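Local coordinates for protein STING-associated CdnE c-di-GMP synthase (Flavobacteriaceae, PDB 6WT8) that probably synthesises the second messenger cyclic di-GMP from GTP as the nucleotidyltransferase of a STING-linked bacterial CBASS defence system, at residues K174-E179 / I184-T189; A75-S80 / V105-I110; K67-K72 / R193-V198. All blocks are in the same frame, centred on the assembly; numbering follows the deposited sequence.

The three contacts illustrate how one sheet and the helix packed on it organise a chain: contacts 2 and 3 draw together distant parts of it, whereas contact 1 is local. All reach the same mixed sheet. Contacts 2 and 3 also share helix 60-81, and their centres are about 8 Å apart; contact 1 lies at the hairpin 176-177/184-189, its centre about 10 Å from that of contact 3 and 13 Å from that of contact 2. Along the chain contact 2 closes before contact 1 opens, while contact 3 spans both. Strand 192-204 runs between strands 184-189 and 106-112, an arrangement consistent with the nucleotidyltransferase core expected of this family.

Contact 1 of 3, residues K174-E179 / I184-T189; sequences KTVDIE and IYVKVT
Thr175 and Lys187 lie side by side and point the same way, CG2 of Thr175 pressed onto CD of Lys187 at 3.4 Å, closer than carbons usually sit. Two bends in the lysine chain (chi3 66°, chi4 73°) turn its amine away from the threonine and into a salt bridge with Asp194 of strand 192-204. On this same face Asp177 and Tyr185 meet through their CB atoms, 3.9 Å apart, before the tyrosine ring leads off to a cation-pi contact with Lys180. On the other face, Val176 and Ile184 cross at a slant, CG1 of the valine 3.5 Å from CG2 of the isoleucine. A beta hairpin underlies this, with Asp177-Tyr185 its hydrogen-bonded pair and Val176-Val186 its non-hydrogen-bonded pair. Asp177 N reaches Tyr185 O at 2.9 Å, Tyr185 N returns to Asp177 O, and Lys187 N meets Thr175 O. A water continues the ladder, accepting from Thr175 N and donating to Lys187 O at 2.7 Å. With an alanine in place of Lys187, Asp194 would probably lose its charged mate and the Thr175 methyl its aliphatic cover. The chemistry thus differs by face: aliphatic around Val176, and polar around Lys187, whose charge is probably offset by Asp194 on the next strand.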
# COMPACT_ATOMS: atom_id res chain seq x y z
N LYS A 174 24.01 14.87 6.61
CA LYS A 174 24.54 14.86 7.97
C LYS A 174 24.14 13.61 8.75
O LYS A 174 24.96 13.05 9.49
CB LYS A 174 24.09 16.11 8.72
CG LYS A 174 24.56 16.18 10.13
CD LYS A 174 23.84 17.30 10.89
CE LYS A 174 24.40 17.46 12.30
NZ LYS A 174 25.68 18.21 12.29
N THR A 175 22.87 13.20 8.68
CA THR A 175 22.37 12.11 9.52
C THR A 175 21.86 11.00 8.62
O THR A 175 20.89 11.19 7.87
CB THR A 175 21.25 12.60 10.42
OG1 THR A 175 21.75 13.70 11.19
CG2 THR A 175 20.77 11.51 11.37
N VAL A 176 22.55 9.86 8.66
CA VAL A 176 22.25 8.66 7.88
C VAL A 176 22.48 7.45 8.78
O VAL A 176 23.58 7.29 9.33
CB VAL A 176 23.15 8.54 6.64
CG1 VAL A 176 22.85 7.24 5.86
CG2 VAL A 176 22.97 9.69 5.76
N ASP A 177 21.45 6.61 8.94
CA ASP A 177 21.55 5.35 9.68
C ASP A 177 21.89 4.24 8.70
O ASP A 177 21.09 3.92 7.80
CB ASP A 177 20.25 5.02 10.41
CG ASP A 177 20.36 3.79 11.30
OD1 ASP A 177 21.41 3.11 11.30
OD2 ASP A 177 19.37 3.50 12.00
N ILE A 178 23.10 3.71 8.83
CA ILE A 178 23.57 2.65 7.96
C ILE A 178 23.55 1.29 8.66
O ILE A 178 24.01 0.30 8.07
CB ILE A 178 24.98 2.92 7.41
CG1 ILE A 178 25.98 2.88 8.56
CG2 ILE A 178 25.03 4.21 6.61
CD1 ILE A 178 27.45 2.66 8.14
N GLU A 179 22.98 1.22 9.85
CA GLU A 179 23.02 -0.03 10.61
C GLU A 179 21.82 -0.94 10.44
O GLU A 179 21.84 -2.06 10.97
CB GLU A 179 23.23 0.28 12.11
CG GLU A 179 24.59 0.90 12.38
CD GLU A 179 25.73 0.07 11.80
OE1 GLU A 179 25.64 -1.18 11.85
OE2 GLU A 179 26.73 0.64 11.30
N ILE A 184 18.74 1.77 4.22
CA ILE A 184 19.51 2.91 4.72
C ILE A 184 18.54 4.04 5.03
O ILE A 184 17.71 4.37 4.19
CB ILE A 184 20.55 3.35 3.67
CG1 ILE A 184 21.56 2.23 3.37
CG2 ILE A 184 21.33 4.60 4.20
CD1 ILE A 184 22.30 2.49 2.02
N TYR A 185 18.64 4.66 6.20
CA TYR A 185 17.67 5.69 6.58
C TYR A 185 18.34 7.06 6.47
O TYR A 185 19.35 7.31 7.12
CB TYR A 185 17.18 5.47 8.01
CG TYR A 185 15.80 6.03 8.34
CD1 TYR A 185 14.78 6.01 7.39
CD2 TYR A 185 15.51 6.54 9.59
CE1 TYR A 185 13.49 6.50 7.68
CE2 TYR A 185 14.24 7.03 9.91
CZ TYR A 185 13.23 7.01 8.96
OH TYR A 185 11.97 7.49 9.26
N VAL A 186 17.80 7.93 5.61
CA VAL A 186 18.42 9.21 5.29
C VAL A 186 17.57 10.34 5.82
O VAL A 186 16.37 10.40 5.53
CB VAL A 186 18.58 9.37 3.77
CG1 VAL A 186 19.28 10.68 3.47
CG2 VAL A 186 19.34 8.16 3.23
N LYS A 187 18.19 11.27 6.53
CA LYS A 187 17.47 12.49 6.94
C LYS A 187 17.74 13.54 5.87
O LYS A 187 18.82 14.15 5.84
CB LYS A 187 17.91 12.93 8.32
CG LYS A 187 17.41 11.97 9.40
CD LYS A 187 17.60 12.59 10.79
CE LYS A 187 16.72 13.80 10.99
NZ LYS A 187 15.30 13.35 11.18
N VAL A 188 16.76 13.75 4.98
CA VAL A 188 16.87 14.82 3.98
C VAL A 188 16.53 16.14 4.64
O VAL A 188 15.63 16.20 5.48
CB VAL A 188 15.96 14.48 2.79
CG1 VAL A 188 16.07 15.51 1.65
CG2 VAL A 188 16.23 13.07 2.26
N THR A 189 17.23 17.22 4.29
CA THR A 189 16.99 18.46 5.02
C THR A 189 16.13 19.46 4.27
O THR A 189 15.53 20.32 4.92
CB THR A 189 18.29 19.16 5.41
OG1 THR A 189 19.08 19.40 4.23
CG2 THR A 189 19.04 18.32 6.44
O HOH W 1 20.83 14.97 7.47

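Contact 2 of 3, residues A75-S80 / V105-I110; sequences AHLKKS and VDLVQI
The amide nitrogen NE2 of Gln109, a residue whose OE1 lies against Leu77, is gripped by two hydroxyls, Ser165 OG of helix 154-172 and Thr199 OG1 of strand 192-204. OE1 is bonded in turn to His81 NE2 at the end of helix 60-81. With both ends of the amide engaged, its rotation is fixed and its buried polar atoms have partners. The side chain leaves the strand with CG between the backbone N and the carbonyl carbon (chi1 63°) and runs extended from there, which carries the amide toward the helix. Leu77 crosses it at about a right angle: the methyl CD1 of Leu77 stands 3.8 Å from OE1 of Gln109, and Leu77 CB is 4.1 Å from the same oxygen. These are plain van der Waals contacts, and no hydrogen bond joins the two segments. The other half of the contact is wholly apolar. Leu77 and Leu107 reach toward each other tip to tip, CD1 of the former 3.8 Å from CD2 of the latter, while Phe87 and Val197 also pack on Leu77. A buried leucine from the helix therefore meets both a greasy and a polar residue of one strand. Such a helix laid over a mixed sheet, with a strand entered through an Asp-Val-Asp sequence that ends at Asp106, is consistent with the polymerase-beta-like nucleotidyltransferase fold.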
# COMPACT_ATOMS: atom_id res chain seq x y z
N ALA A 75 18.74 11.39 -7.01
CA ALA A 75 19.72 12.04 -7.89
C ALA A 75 21.15 11.72 -7.44
O ALA A 75 22.03 11.47 -8.27
CB ALA A 75 19.51 13.56 -7.88
N HIS A 76 21.39 11.69 -6.13
CA HIS A 76 22.73 11.34 -5.65
C HIS A 76 23.09 9.89 -5.97
O HIS A 76 24.21 9.58 -6.42
CB HIS A 76 22.82 11.58 -4.14
CG HIS A 76 22.77 13.01 -3.77
ND1 HIS A 76 23.81 13.88 -4.04
CD2 HIS A 76 21.80 13.76 -3.17
CE1 HIS A 76 23.48 15.10 -3.63
NE2 HIS A 76 22.26 15.06 -3.12
N LEU A 77 22.15 8.96 -5.72
CA LEU A 77 22.45 7.57 -5.98
C LEU A 77 22.57 7.32 -7.47
O LEU A 77 23.38 6.49 -7.89
CB LEU A 77 21.32 6.71 -5.39
CG LEU A 77 21.07 6.84 -3.91
CD1 LEU A 77 19.85 6.01 -3.56
CD2 LEU A 77 22.28 6.18 -3.19
N LYS A 78 21.82 8.05 -8.30
CA LYS A 78 21.88 7.85 -9.76
C LYS A 78 23.20 8.36 -10.31
O LYS A 78 23.81 7.69 -11.14
CB LYS A 78 20.70 8.55 -10.43
CG LYS A 78 20.70 8.37 -11.92
CD LYS A 78 19.42 8.99 -12.56
CE LYS A 78 18.28 8.08 -12.41
NZ LYS A 78 17.23 8.44 -13.48
N LYS A 79 23.67 9.51 -9.81
CA LYS A 79 24.98 9.98 -10.24
C LYS A 79 26.08 8.97 -9.86
O LYS A 79 27.01 8.73 -10.63
CB LYS A 79 25.25 11.35 -9.62
CG LYS A 79 26.51 12.03 -10.29
CD LYS A 79 26.72 13.43 -9.71
CE LYS A 79 27.88 14.15 -10.41
NZ LYS A 79 29.13 13.42 -10.13
N SER A 80 25.97 8.36 -8.67
CA SER A 80 26.97 7.41 -8.17
C SER A 80 26.97 6.10 -8.94
O SER A 80 28.06 5.61 -9.29
CB SER A 80 26.70 7.18 -6.66
OG SER A 80 27.39 6.05 -6.19
N VAL A 105 7.22 7.78 1.30
CA VAL A 105 7.61 6.81 0.25
C VAL A 105 8.96 6.22 0.61
O VAL A 105 9.84 6.91 1.16
CB VAL A 105 7.66 7.39 -1.18
CG1 VAL A 105 6.29 7.94 -1.65
CG2 VAL A 105 8.71 8.53 -1.30
N ASP A 106 9.17 4.94 0.28
CA ASP A 106 10.53 4.39 0.30
C ASP A 106 11.12 4.49 -1.11
O ASP A 106 10.41 4.27 -2.12
CB ASP A 106 10.57 2.89 0.62
CG ASP A 106 10.09 2.51 1.97
OD1 ASP A 106 10.14 3.31 2.91
OD2 ASP A 106 9.70 1.32 2.13
N LEU A 107 12.42 4.79 -1.18
CA LEU A 107 13.11 4.71 -2.46
C LEU A 107 13.66 3.29 -2.65
O LEU A 107 14.29 2.74 -1.73
CB LEU A 107 14.27 5.72 -2.48
CG LEU A 107 15.11 5.73 -3.78
CD1 LEU A 107 15.71 7.10 -3.95
CD2 LEU A 107 16.27 4.69 -3.72
N VAL A 108 13.40 2.68 -3.81
CA VAL A 108 13.89 1.33 -4.10
C VAL A 108 14.89 1.44 -5.23
O VAL A 108 14.57 1.97 -6.31
CB VAL A 108 12.73 0.39 -4.49
CG1 VAL A 108 13.25 -1.05 -4.53
CG2 VAL A 108 11.64 0.47 -3.46
N GLN A 109 16.09 0.90 -5.04
CA GLN A 109 17.06 0.80 -6.13
C GLN A 109 17.27 -0.67 -6.44
O GLN A 109 17.44 -1.48 -5.52
CB GLN A 109 18.34 1.54 -5.81
CG GLN A 109 19.09 0.98 -4.63
CD GLN A 109 20.34 1.81 -4.32
OE1 GLN A 109 20.80 2.66 -5.12
NE2 GLN A 109 20.89 1.55 -3.15
N ILE A 110 17.10 -1.06 -7.70
CA ILE A 110 16.99 -2.46 -8.09
C ILE A 110 18.09 -2.73 -9.10
O ILE A 110 18.11 -2.11 -10.18
CB ILE A 110 15.59 -2.73 -8.70
CG1 ILE A 110 14.48 -2.19 -7.77
CG2 ILE A 110 15.45 -4.21 -8.90
CD1 ILE A 110 13.09 -2.03 -8.49

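Contact 3 of 3, residues K67-K72 / R193-V198; sequences KVAANK and RDIDVV
Ala69 of helix 60-81 sits against Arg193 and Ile195 of strand 192-204, a helix-on-sheet packing in what is probably the nucleotidyltransferase core. The tight part depends on small side chains. CB of Ala69 touches CB of Arg193 at 3.7 Å and CG1 of Ile195 at 4.0 Å, so the alanine methyl bears on two residues that project from one side of the strand. With only methyls on the helix side, the axes approach to 8.3 Å while crossing at -57°. Val188 of the neighbouring strand packs on both Ala69 and Ile195, helping to bury them. Away from this core the arrangement opens out. Beyond CG, which still lies by the Ala69 methyl, Arg193 bends at chi2 and chi3 (-68° and -65°), leading away from 67-72 and along the preceding turns of helix 60-81, at Tyr62, Asn65 and Ser66. NE forms a salt bridge with Asp104 and NH2 a hydrogen bond with Lys101 O, which hold the partly exposed guanidinium and probably balance its charge. On the helix, exposed Asn71 and Lys72 turn to other partners, Arg89 and the backbone O of Glu190. Ile195 closes the packed end: its CG1 lies 4.0 Å from the backbone N of Ala70, and its CG2 lies 4.2 Å from Ala70 CB.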
# COMPACT_ATOMS: atom_id res chain seq x y z
N LYS A 67 7.87 12.82 -1.57
CA LYS A 67 8.30 12.39 -2.89
C LYS A 67 9.45 13.26 -3.40
O LYS A 67 10.37 12.75 -4.07
CB LYS A 67 7.11 12.45 -3.88
CG LYS A 67 5.99 11.41 -3.58
CD LYS A 67 4.79 11.64 -4.50
CE LYS A 67 3.66 10.69 -4.11
NZ LYS A 67 2.47 11.04 -5.00
N VAL A 68 9.41 14.56 -3.11
CA VAL A 68 10.52 15.45 -3.49
C VAL A 68 11.79 15.05 -2.77
O VAL A 68 12.88 14.96 -3.39
CB VAL A 68 10.17 16.91 -3.18
CG1 VAL A 68 11.44 17.83 -3.34
CG2 VAL A 68 9.06 17.40 -4.08
N ALA A 69 11.69 14.77 -1.46
CA ALA A 69 12.87 14.33 -0.71
C ALA A 69 13.46 13.06 -1.31
O ALA A 69 14.67 12.94 -1.49
CB ALA A 69 12.54 14.11 0.77
N ALA A 70 12.61 12.09 -1.64
CA ALA A 70 13.11 10.85 -2.24
C ALA A 70 13.71 11.11 -3.62
O ALA A 70 14.74 10.50 -3.98
CB ALA A 70 11.98 9.82 -2.34
N ASN A 71 13.15 12.06 -4.38
CA ASN A 71 13.77 12.41 -5.67
C ASN A 71 15.18 13.00 -5.48
O ASN A 71 16.09 12.74 -6.30
CB ASN A 71 12.92 13.44 -6.43
CG ASN A 71 11.63 12.84 -7.00
OD1 ASN A 71 11.47 11.63 -7.08
ND2 ASN A 71 10.70 13.71 -7.40
N LYS A 72 15.37 13.83 -4.45
CA LYS A 72 16.70 14.39 -4.18
C LYS A 72 17.69 13.28 -3.84
O LYS A 72 18.83 13.29 -4.33
CB LYS A 72 16.65 15.41 -3.05
CG LYS A 72 15.85 16.61 -3.49
CD LYS A 72 15.95 17.73 -2.51
CE LYS A 72 15.24 18.98 -3.09
NZ LYS A 72 15.51 20.20 -2.24
N ARG A 193 12.51 15.49 5.46
CA ARG A 193 11.82 14.19 5.49
C ARG A 193 12.84 13.10 5.68
O ARG A 193 13.98 13.24 5.24
CB ARG A 193 11.06 13.86 4.19
CG ARG A 193 10.00 14.93 3.77
CD ARG A 193 8.80 15.03 4.70
NE ARG A 193 7.98 13.81 4.72
CZ ARG A 193 6.81 13.68 5.34
NH1 ARG A 193 6.20 14.71 5.88
NH2 ARG A 193 6.26 12.48 5.36
N ASP A 194 12.42 11.98 6.31
CA ASP A 194 13.31 10.83 6.49
C ASP A 194 12.93 9.75 5.49
O ASP A 194 11.79 9.28 5.48
CB ASP A 194 13.24 10.29 7.91
CG ASP A 194 13.52 11.36 8.95
OD1 ASP A 194 14.42 12.19 8.74
OD2 ASP A 194 12.81 11.40 9.97
N ILE A 195 13.88 9.37 4.63
CA ILE A 195 13.59 8.44 3.55
C ILE A 195 14.38 7.15 3.74
O ILE A 195 15.60 7.20 3.92
CB ILE A 195 13.96 9.07 2.20
CG1 ILE A 195 13.19 10.39 1.98
CG2 ILE A 195 13.74 8.12 1.04
CD1 ILE A 195 11.66 10.27 1.97
N ASP A 196 13.70 6.01 3.66
CA ASP A 196 14.39 4.72 3.64
C ASP A 196 14.77 4.35 2.21
O ASP A 196 13.97 4.48 1.30
CB ASP A 196 13.51 3.60 4.21
CG ASP A 196 13.59 3.48 5.71
OD1 ASP A 196 14.68 3.17 6.28
OD2 ASP A 196 12.53 3.70 6.33
N VAL A 197 16.01 3.88 2.04
CA VAL A 197 16.57 3.45 0.75
C VAL A 197 16.72 1.94 0.79
O VAL A 197 17.50 1.43 1.60
CB VAL A 197 17.92 4.14 0.50
CG1 VAL A 197 18.60 3.58 -0.70
CG2 VAL A 197 17.72 5.67 0.37
N VAL A 198 15.98 1.26 -0.07
CA VAL A 198 15.94 -0.20 -0.16
C VAL A 198 16.74 -0.62 -1.38
O VAL A 198 16.60 -0.00 -2.44
CB VAL A 198 14.46 -0.62 -0.27
CG1 VAL A 198 14.31 -2.11 -0.34
CG2 VAL A 198 13.72 -0.06 0.96